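Local coordinates for attachment invasion locus protein (Yersinia pestis, PDB 3QRA) that promotes the invasion of eukaryotic cells by the bacterium, as an outer membrane beta-barrel acting in attachment, by a mechanism not yet known, at residues R111-L116 and K140-K145; V86-L91 and A120-N125; G3-S8 and Y34-N39. One frame throughout, in Å; residues are numbered along the deposited sequence.

Contact 1 of 3, residues R111-L116 and K140-K145; sequences RSKTSL and KLDDVK. With C8E ((hydroxyethyloxy)tri(ethyloxy)octane), chain D.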
loop_
_atom_site.group_PDB
_atom_site.type_symbol
_atom_site.label_atom_id
_atom_site.label_comp_id
_atom_site.label_asym_id
_atom_site.label_seq_id
_atom_site.Cartn_x
_atom_site.Cartn_y
_atom_site.Cartn_z
ATOM N N ARG A 111 8.167 18.597 -4.570
ATOM C CA ARG A 111 8.737 17.652 -5.516
ATOM C C ARG A 111 7.817 16.453 -5.592
ATOM O O ARG A 111 7.224 16.046 -4.587
ATOM C CB ARG A 111 10.124 17.201 -5.057
ATOM C CG ARG A 111 11.190 18.276 -5.141
ATOM N N SER A 112 7.695 15.870 -6.780
ATOM C CA SER A 112 6.905 14.658 -6.899
ATOM C C SER A 112 7.573 13.699 -7.881
ATOM O O SER A 112 8.328 14.113 -8.765
ATOM C CB SER A 112 5.454 14.977 -7.291
ATOM O OG SER A 112 5.299 15.084 -8.691
ATOM N N LYS A 113 7.314 12.417 -7.691
ATOM C CA LYS A 113 7.987 11.393 -8.477
ATOM C C LYS A 113 7.122 10.153 -8.589
ATOM O O LYS A 113 6.451 9.762 -7.634
ATOM C CB LYS A 113 9.338 11.039 -7.833
ATOM C CG LYS A 113 10.063 9.855 -8.475
ATOM C CD LYS A 113 10.638 10.226 -9.841
ATOM C CE LYS A 113 11.395 9.049 -10.458
ATOM N NZ LYS A 113 11.981 9.399 -11.781
ATOM N N THR A 114 7.152 9.538 -9.768
ATOM C CA THR A 114 6.512 8.247 -9.998
ATOM C C THR A 114 7.579 7.215 -10.324
ATOM O O THR A 114 8.466 7.462 -11.149
ATOM C CB THR A 114 5.536 8.315 -11.186
ATOM O OG1 THR A 114 4.586 9.363 -10.962
ATOM C CG2 THR A 114 4.805 6.984 -11.362
ATOM N N SER A 115 7.499 6.056 -9.677
ATOM C CA SER A 115 8.460 5.000 -9.922
ATOM C C SER A 115 7.744 3.673 -9.815
ATOM O O SER A 115 6.539 3.634 -9.556
ATOM C CB SER A 115 9.603 5.064 -8.905
ATOM O OG SER A 115 10.683 4.230 -9.298
ATOM N N LEU A 116 8.477 2.588 -10.017
ATOM C CA LEU A 116 7.901 1.259 -9.817
ATOM C C LEU A 116 7.585 1.037 -8.337
ATOM O O LEU A 116 8.287 1.547 -7.448
ATOM C CB LEU A 116 8.878 0.188 -10.293
ATOM C CG LEU A 116 9.101 0.127 -11.804
ATOM C CD1 LEU A 116 10.250 -0.830 -12.133
ATOM C CD2 LEU A 116 7.803 -0.294 -12.509
ATOM N N LYS A 140 11.036 3.027 -4.603
ATOM C CA LYS A 140 12.115 3.996 -4.506
ATOM C C LYS A 140 11.885 5.139 -5.488
ATOM O O LYS A 140 11.824 4.934 -6.702
ATOM C CB LYS A 140 13.497 3.359 -4.733
ATOM C CG LYS A 140 14.639 4.323 -4.397
ATOM C CD LYS A 140 15.983 3.621 -4.274
ATOM C CE LYS A 140 17.061 4.602 -3.821
ATOM N NZ LYS A 140 18.355 3.917 -3.586
ATOM N N LEU A 141 11.735 6.338 -4.939
ATOM C CA LEU A 141 11.444 7.539 -5.704
ATOM C C LEU A 141 12.683 8.418 -5.695
ATOM O O LEU A 141 12.867 9.246 -4.796
ATOM C CB LEU A 141 10.251 8.279 -5.086
ATOM C CG LEU A 141 8.983 7.449 -4.838
ATOM C CD1 LEU A 141 7.966 8.259 -4.033
ATOM C CD2 LEU A 141 8.373 6.959 -6.153
ATOM N N ASP A 142 13.534 8.222 -6.698
ATOM C CA ASP A 142 14.871 8.801 -6.706
ATOM C C ASP A 142 15.601 8.419 -5.422
ATOM O O ASP A 142 15.870 7.247 -5.195
ATOM C CB ASP A 142 14.828 10.317 -6.903
ATOM C CG ASP A 142 14.350 10.710 -8.291
ATOM O OD1 ASP A 142 14.581 9.941 -9.248
ATOM O OD2 ASP A 142 13.739 11.790 -8.425
ATOM N N ASP A 143 15.909 9.392 -4.570
ATOM C CA ASP A 143 16.625 9.076 -3.335
ATOM C C ASP A 143 15.722 8.732 -2.148
ATOM O O ASP A 143 16.211 8.394 -1.070
ATOM C CB ASP A 143 17.595 10.200 -2.959
ATOM C CG ASP A 143 18.750 10.320 -3.935
ATOM O OD1 ASP A 143 19.169 9.294 -4.509
ATOM O OD2 ASP A 143 19.235 11.443 -4.134
ATOM N N VAL A 144 14.409 8.797 -2.349
ATOM C CA VAL A 144 13.474 8.605 -1.244
ATOM C C VAL A 144 12.867 7.208 -1.265
ATOM O O VAL A 144 12.198 6.840 -2.208
ATOM C CB VAL A 144 12.330 9.641 -1.300
ATOM C CG1 VAL A 144 11.325 9.395 -0.167
ATOM C CG2 VAL A 144 12.890 11.069 -1.249
ATOM N N LYS A 145 13.092 6.434 -0.216
ATOM C CA LYS A 145 12.545 5.078 -0.144
ATOM C C LYS A 145 11.240 5.095 0.653
ATOM O O LYS A 145 11.143 5.741 1.697
ATOM C CB LYS A 145 13.556 4.140 0.518
ATOM C CG LYS A 145 14.855 3.979 -0.274
ATOM C CD LYS A 145 15.953 3.343 0.559
ATOM C CE LYS A 145 16.646 4.392 1.428
ATOM N NZ LYS A 145 17.644 3.792 2.354
HETATM C C1 C8E D . 8.489 12.360 -2.243
HETATM C C2 C8E D . 8.727 12.992 -3.611
HETATM C C3 C8E D . 9.890 12.316 -4.326
HETATM C C4 C8E D . 11.158 13.161 -4.296
HETATM C C5 C8E D . 12.136 12.676 -5.361
HETATM C C6 C8E D . 12.848 13.840 -6.042
HETATM C C7 C8E D . 12.142 14.268 -7.324
HETATM C C8 C8E D . 12.575 15.673 -7.729
HETATM O O HOH W 1 10.962 2.056 -7.266
#
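Lys113 and Leu141 pack side by side where strand 108-124 meets the end of strand 130-141, two neighbours in the closed eight-stranded antiparallel barrel of this outer membrane protein. At Leu141 to Val144 the chain reverses in a type II' turn, which joins strand 130-141 to strand 144-156.

Lys113 spans the contact. Its CB lies against C3 of the detergent tail, 3.8 Å away. CG packs on Leu141 CB at 3.7 Å, the two side chains running past each other in opposite directions. With CG anti to the backbone N (chi1 173°) and a bend at chi2, the chain swings towards the turn. CD lies alongside the Asp142 carboxylate, at similar range from both oxygens, and CE comes to 3.5 Å from Asp142 OD1. The tip, NZ, stands 3.7 Å from the same OD1, a long salt bridge between side chains that cross at about a right angle.

Farther along, Leu141 CD2 rests on Ser115 CB at 3.6 Å. A side-chain to backbone bond follows: Ser115 OG donates to Lys140 O at 2.9 Å, approaching at a C=O...OG angle of 159°. Beyond it the strands have spread enough to admit one water, which donates to Leu116 O at 2.7 Å and accepts from Lys140 N at 2.8 Å.

Contact 2 of 3, residues V86-L91 and A120-N125; sequences VSLYGL and AGLQFN. With C8E ((hydroxyethyloxy)tri(ethyloxy)octane), chain H.
Gln123 O is held from two directions: Ser87 N donates to it in the carbonyl plane at 2.9 Å, and a water donates to it at 2.8 Å. That water also accepts from Ser87 OG and donates to Asn125 OD1. The reciprocal bond from Gln123 N to Ser87 O completes one hydrogen-bonded pair, and Tyr89 with Gly121 forms the next.

The Tyr89 ring folds back across the neighbouring strand because CG sits between the backbone N and the carbonyl carbon (chi1 58°). One face lies over the bare backbone of Gly121, with Gly121 CA 3.9 Å from the ring centroid in a CH-pi contact. At the ring edge, CE2 meets Gln123 CG at 3.6 Å. Tyr89 OH and Gln123 NE2 both bond to Asp133, while Gln123 OE1 takes a bond from Arg35.

On the other face of the sheet, Leu88 CD2 touches Leu122 CB at 4.0 Å, and Ala120 CB lies 4.0 Å from C4 of a detergent tail. A polar, hydrogen-bonded interior backed by an apolar exterior, where detergent probably replaces lipid, is characteristic of outer membrane beta-barrels, and Tyr89 over Gly121 matches the aromatic-glycine pair known in such barrels as a mortise-tenon joint.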
loop_
_atom_site.group_PDB
_atom_site.type_symbol
_atom_site.label_atom_id
_atom_site.label_comp_id
_atom_site.label_asym_id
_atom_site.label_seq_id
_atom_site.Cartn_x
_atom_site.Cartn_y
_atom_site.Cartn_z
ATOM N N VAL A 86 -5.071 -20.214 3.189
ATOM C CA VAL A 86 -3.995 -19.276 2.909
ATOM C C VAL A 86 -3.644 -19.197 1.433
ATOM O O VAL A 86 -3.603 -20.211 0.732
ATOM C CB VAL A 86 -2.720 -19.609 3.731
ATOM C CG1 VAL A 86 -1.622 -18.591 3.452
ATOM C CG2 VAL A 86 -3.034 -19.640 5.225
ATOM N N SER A 87 -3.395 -17.974 0.982
ATOM C CA SER A 87 -2.946 -17.701 -0.368
ATOM C C SER A 87 -1.825 -16.669 -0.311
ATOM O O SER A 87 -1.832 -15.793 0.551
ATOM C CB SER A 87 -4.097 -17.141 -1.208
ATOM O OG SER A 87 -5.197 -18.035 -1.216
ATOM N N LEU A 88 -0.892 -16.760 -1.249
ATOM C CA LEU A 88 0.264 -15.855 -1.303
ATOM C C LEU A 88 0.270 -15.078 -2.600
ATOM O O LEU A 88 -0.066 -15.607 -3.637
ATOM C CB LEU A 88 1.553 -16.670 -1.261
ATOM C CG LEU A 88 1.748 -17.684 -0.143
ATOM C CD1 LEU A 88 3.045 -18.465 -0.384
ATOM C CD2 LEU A 88 1.767 -16.994 1.204
ATOM N N TYR A 89 0.693 -13.828 -2.575
ATOM C CA TYR A 89 0.709 -13.067 -3.814
ATOM C C TYR A 89 1.921 -12.134 -3.963
ATOM O O TYR A 89 2.559 -11.740 -2.977
ATOM C CB TYR A 89 -0.605 -12.305 -3.999
ATOM C CG TYR A 89 -0.976 -11.324 -2.889
ATOM C CD1 TYR A 89 -0.392 -10.055 -2.824
ATOM C CD2 TYR A 89 -1.945 -11.650 -1.941
ATOM C CE1 TYR A 89 -0.740 -9.148 -1.828
ATOM C CE2 TYR A 89 -2.313 -10.735 -0.932
ATOM C CZ TYR A 89 -1.714 -9.492 -0.890
ATOM O OH TYR A 89 -2.093 -8.580 0.087
ATOM N N GLY A 90 2.234 -11.811 -5.216
ATOM C CA GLY A 90 3.279 -10.850 -5.533
ATOM C C GLY A 90 2.708 -9.786 -6.455
ATOM O O GLY A 90 1.945 -10.098 -7.375
ATOM N N LEU A 91 3.073 -8.528 -6.208
ATOM C CA LEU A 91 2.476 -7.384 -6.893
ATOM C C LEU A 91 3.534 -6.479 -7.517
ATOM O O LEU A 91 4.644 -6.350 -7.003
ATOM C CB LEU A 91 1.652 -6.549 -5.907
ATOM C CG LEU A 91 0.591 -7.323 -5.121
ATOM C CD1 LEU A 91 -0.129 -6.411 -4.147
ATOM C CD2 LEU A 91 -0.410 -7.965 -6.073
ATOM N N ALA A 120 4.353 -7.772 -1.833
ATOM C CA ALA A 120 4.164 -9.190 -1.582
ATOM C C ALA A 120 3.253 -9.297 -0.373
ATOM O O ALA A 120 3.348 -8.494 0.563
ATOM C CB ALA A 120 5.509 -9.879 -1.313
ATOM N N GLY A 121 2.356 -10.271 -0.390
ATOM C CA GLY A 121 1.468 -10.413 0.748
ATOM C C GLY A 121 0.745 -11.737 0.789
ATOM O O GLY A 121 1.031 -12.644 0.001
ATOM N N LEU A 122 -0.215 -11.810 1.687
ATOM C CA LEU A 122 -1.035 -12.960 1.795
ATOM C C LEU A 122 -2.453 -12.683 2.186
ATOM O O LEU A 122 -2.744 -11.685 2.750
ATOM C CB LEU A 122 -0.435 -13.949 2.714
ATOM C CG LEU A 122 -0.103 -13.540 4.084
ATOM C CD1 LEU A 122 -1.305 -13.725 4.849
ATOM C CD2 LEU A 122 0.987 -14.397 4.646
ATOM N N GLN A 123 -3.293 -13.630 1.840
ATOM C CA GLN A 123 -4.683 -13.587 2.291
ATOM C C GLN A 123 -5.002 -14.833 3.095
ATOM O O GLN A 123 -4.660 -15.954 2.701
ATOM C CB GLN A 123 -5.660 -13.464 1.116
ATOM C CG GLN A 123 -5.423 -12.216 0.269
ATOM C CD GLN A 123 -6.701 -11.671 -0.327
ATOM O OE1 GLN A 123 -7.567 -12.431 -0.775
ATOM N NE2 GLN A 123 -6.832 -10.347 -0.331
ATOM N N PHE A 124 -5.685 -14.619 4.215
ATOM C CA PHE A 124 -6.123 -15.675 5.109
ATOM C C PHE A 124 -7.652 -15.712 5.105
ATOM O O PHE A 124 -8.302 -14.676 5.258
ATOM C CB PHE A 124 -5.595 -15.385 6.521
ATOM C CG PHE A 124 -6.116 -16.316 7.579
ATOM C CD1 PHE A 124 -5.982 -17.690 7.448
ATOM C CD2 PHE A 124 -6.706 -15.811 8.729
ATOM C CE1 PHE A 124 -6.461 -18.545 8.430
ATOM C CE2 PHE A 124 -7.182 -16.662 9.715
ATOM C CZ PHE A 124 -7.057 -18.029 9.565
ATOM N N ASN A 125 -8.222 -16.900 4.915
ATOM C CA ASN A 125 -9.672 -17.080 4.992
ATOM C C ASN A 125 -10.043 -17.934 6.195
ATOM O O ASN A 125 -10.071 -19.159 6.093
ATOM C CB ASN A 125 -10.207 -17.754 3.717
ATOM C CG ASN A 125 -9.772 -17.039 2.450
ATOM O OD1 ASN A 125 -9.000 -17.581 1.652
ATOM N ND2 ASN A 125 -10.241 -15.802 2.272
HETATM C C1 C8E H . 2.515 -10.291 5.293
HETATM C C2 C8E H . 3.585 -9.631 4.433
HETATM C C3 C8E H . 4.555 -10.660 3.862
HETATM C C4 C8E H . 5.264 -10.122 2.622
HETATM C C5 C8E H . 6.782 -10.223 2.749
HETATM C C6 C8E H . 7.460 -8.867 2.579
HETATM C C7 C8E H . 8.798 -8.839 3.309
HETATM C C8 C8E H . 9.473 -7.477 3.200
HETATM O O9 C8E H . 10.183 -7.203 4.390
HETATM O O HOH W 2 -6.546 -16.957 0.873
#

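Contact 3 of 3, residues G3-S8 and Y34-N39; sequences GESSIS and YRYEFN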
loop_
_atom_site.group_PDB
_atom_site.type_symbol
_atom_site.label_atom_id
_atom_site.label_comp_id
_atom_site.label_asym_id
_atom_site.label_seq_id
_atom_site.Cartn_x
_atom_site.Cartn_y
_atom_site.Cartn_z
ATOM N N GLY A 3 -13.908 -18.466 -9.711
ATOM C CA GLY A 3 -15.002 -17.534 -9.917
ATOM C C GLY A 3 -15.286 -16.644 -8.716
ATOM O O GLY A 3 -16.170 -15.787 -8.772
ATOM N N GLU A 4 -14.537 -16.831 -7.633
ATOM C CA GLU A 4 -14.787 -16.046 -6.416
ATOM C C GLU A 4 -13.973 -14.772 -6.348
ATOM O O GLU A 4 -12.791 -14.754 -6.708
ATOM C CB GLU A 4 -14.575 -16.887 -5.155
ATOM C CG GLU A 4 -15.634 -17.984 -4.985
ATOM C CD GLU A 4 -15.462 -18.785 -3.707
ATOM O OE1 GLU A 4 -14.363 -18.758 -3.112
ATOM O OE2 GLU A 4 -16.432 -19.450 -3.301
ATOM N N SER A 5 -14.627 -13.718 -5.855
ATOM C CA SER A 5 -14.017 -12.411 -5.661
ATOM C C SER A 5 -13.799 -12.169 -4.173
ATOM O O SER A 5 -14.613 -12.591 -3.344
ATOM C CB SER A 5 -14.958 -11.312 -6.183
ATOM O OG SER A 5 -15.211 -11.450 -7.569
ATOM N N SER A 6 -12.724 -11.462 -3.845
ATOM C CA SER A 6 -12.487 -11.002 -2.481
ATOM C C SER A 6 -12.271 -9.496 -2.499
ATOM O O SER A 6 -11.513 -8.981 -3.303
ATOM C CB SER A 6 -11.248 -11.680 -1.893
ATOM O OG SER A 6 -11.362 -13.099 -1.947
ATOM N N ILE A 7 -12.952 -8.788 -1.616
ATOM C CA ILE A 7 -12.767 -7.353 -1.533
ATOM C C ILE A 7 -12.413 -7.037 -0.091
ATOM O O ILE A 7 -13.061 -7.537 0.844
ATOM C CB ILE A 7 -14.051 -6.594 -1.983
ATOM C CG1 ILE A 7 -13.876 -5.077 -1.864
ATOM C CG2 ILE A 7 -15.276 -7.063 -1.193
ATOM C CD1 ILE A 7 -12.817 -4.517 -2.787
ATOM N N SER A 8 -11.374 -6.227 0.085
ATOM C CA SER A 8 -10.953 -5.838 1.423
ATOM C C SER A 8 -10.561 -4.371 1.522
ATOM O O SER A 8 -10.095 -3.765 0.546
ATOM C CB SER A 8 -9.798 -6.715 1.920
ATOM O OG SER A 8 -8.671 -6.677 1.047
ATOM N N TYR A 34 -8.641 -6.008 -4.347
ATOM C CA TYR A 34 -9.681 -6.781 -5.014
ATOM C C TYR A 34 -9.029 -7.993 -5.663
ATOM O O TYR A 34 -8.077 -7.850 -6.420
ATOM C CB TYR A 34 -10.403 -5.957 -6.077
ATOM C CG TYR A 34 -11.293 -6.822 -6.954
ATOM C CD1 TYR A 34 -12.529 -7.252 -6.510
ATOM C CD2 TYR A 34 -10.863 -7.245 -8.203
ATOM C CE1 TYR A 34 -13.337 -8.063 -7.307
ATOM C CE2 TYR A 34 -11.659 -8.051 -9.004
ATOM C CZ TYR A 34 -12.887 -8.456 -8.552
ATOM O OH TYR A 34 -13.661 -9.266 -9.359
ATOM N N ARG A 35 -9.538 -9.175 -5.344
ATOM C CA ARG A 35 -8.971 -10.428 -5.831
ATOM C C ARG A 35 -10.013 -11.176 -6.624
ATOM O O ARG A 35 -11.197 -11.161 -6.281
ATOM C CB ARG A 35 -8.527 -11.302 -4.654
ATOM C CG ARG A 35 -8.017 -12.690 -5.058
ATOM C CD ARG A 35 -7.723 -13.509 -3.810
ATOM N NE ARG A 35 -7.326 -14.890 -4.097
ATOM C CZ ARG A 35 -7.022 -15.763 -3.147
ATOM N NH1 ARG A 35 -7.088 -15.376 -1.881
ATOM N NH2 ARG A 35 -6.647 -17.012 -3.453
ATOM N N TYR A 36 -9.581 -11.824 -7.699
ATOM C CA TYR A 36 -10.474 -12.681 -8.456
ATOM C C TYR A 36 -9.741 -13.979 -8.749
ATOM O O TYR A 36 -8.615 -13.968 -9.234
ATOM C CB TYR A 36 -10.923 -12.022 -9.759
ATOM C CG TYR A 36 -11.964 -12.850 -10.497
ATOM C CD1 TYR A 36 -13.321 -12.699 -10.216
ATOM C CD2 TYR A 36 -11.596 -13.794 -11.446
ATOM C CE1 TYR A 36 -14.274 -13.440 -10.861
ATOM C CE2 TYR A 36 -12.571 -14.560 -12.112
ATOM C CZ TYR A 36 -13.905 -14.367 -11.806
ATOM O OH TYR A 36 -14.901 -15.086 -12.434
ATOM N N GLU A 37 -10.377 -15.079 -8.441
ATOM C CA GLU A 37 -9.800 -16.385 -8.619
ATOM C C GLU A 37 -10.320 -17.003 -9.934
ATOM O O GLU A 37 -11.469 -17.216 -10.057
ATOM C CB GLU A 37 -10.099 -17.275 -7.421
ATOM C CG GLU A 37 -9.384 -16.890 -6.155
ATOM C CD GLU A 37 -9.784 -17.657 -4.941
ATOM O OE1 GLU A 37 -9.498 -18.832 -4.838
ATOM O OE2 GLU A 37 -10.387 -17.065 -4.069
ATOM N N PHE A 38 -9.430 -17.211 -10.888
ATOM C CA PHE A 38 -9.715 -17.746 -12.212
ATOM C C PHE A 38 -9.962 -19.223 -12.179
ATOM O O PHE A 38 -10.629 -19.734 -13.007
ATOM C CB PHE A 38 -8.512 -17.642 -13.106
ATOM C CG PHE A 38 -8.070 -16.329 -13.316
ATOM C CD1 PHE A 38 -8.907 -15.421 -13.857
ATOM C CD2 PHE A 38 -6.813 -15.964 -12.973
ATOM C CE1 PHE A 38 -8.495 -14.161 -14.046
ATOM C CE2 PHE A 38 -6.401 -14.729 -13.195
ATOM C CZ PHE A 38 -7.237 -13.814 -13.715
ATOM N N ASN A 39 -9.317 -19.890 -11.261
ATOM C CA ASN A 39 -9.525 -21.309 -11.017
ATOM C C ASN A 39 -9.277 -21.605 -9.538
ATOM O O ASN A 39 -9.148 -20.685 -8.755
ATOM C CB ASN A 39 -8.706 -22.193 -11.969
ATOM C CG ASN A 39 -7.218 -22.006 -11.811
ATOM O OD1 ASN A 39 -6.709 -22.007 -10.697
ATOM N ND2 ASN A 39 -6.508 -21.859 -12.930
HETATM O O HOH W 3 -11.236 -14.482 -4.212
#
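Four backbone bonds join Gly3, Glu4 and Ser6 to Arg35 and Glu37 where the barrel's first two strands run antiparallel. Ser6 and Arg35 form a hydrogen-bonded pair, with Ser6 N to Arg35 O at 2.9 Å and Arg35 N to Ser6 O at 2.8 Å. Nearer the chain start, Glu37 N donates to Glu4 O, and Gly3 N reaches Glu37 O at 2.8 Å, extending the pairing beyond strand 5-18.

On one face, Ser5 OG sits at the edge of the Tyr36 ring, 3.5 Å from CD1, and 3.2 Å from Tyr34 OH. Tyr36 CG is anti to the backbone N (chi1 -174°), which carries the ring towards Gly3 and Ser5, with OH 3.5 Å from Gly3 CA.

The face carrying Ser6 and Arg35 is polar and charged. A water joins Ser6 OG to Glu37 OE2, at 2.7 Å from each, with a weak bond to Glu4 O. Glu37 OE2 lies over one face of the Arg35 guanidinium and OE1 makes a long salt bridge to NH2 from out of its plane, charge only; the N-H bonds go to Gln123 OE1 and Ser87 OG. Although Glu4 OE1 and Glu37 OE2 are only 4.4 Å apart, Arg156 NH1 makes salt bridges to both, Arg81 NE makes one to Glu37 OE1, and Met1 N bonds to OE1 of each glutamate. So much positive charge probably keeps both carboxylates ionised.

How the contacts relate
All three contacts belong to one closed antiparallel barrel. Contact 3 comes first along the chain, joining strands 5-18 and 28-37. Contacts 1 and 2 follow and interlock in sequence, since both use strand 108-124, yet their centres are 26 Å apart because they use successive parts of it and pair with different neighbours. Contacts 2 and 3, with centres 12 Å apart, lie at the end holding the chain termini, periplasmic in such barrels, and Arg35 links them across the interior. Contact 1 is on the far side of the chain's centre, its own centre about 31 Å from that of contact 3, towards what is probably the extracellular end.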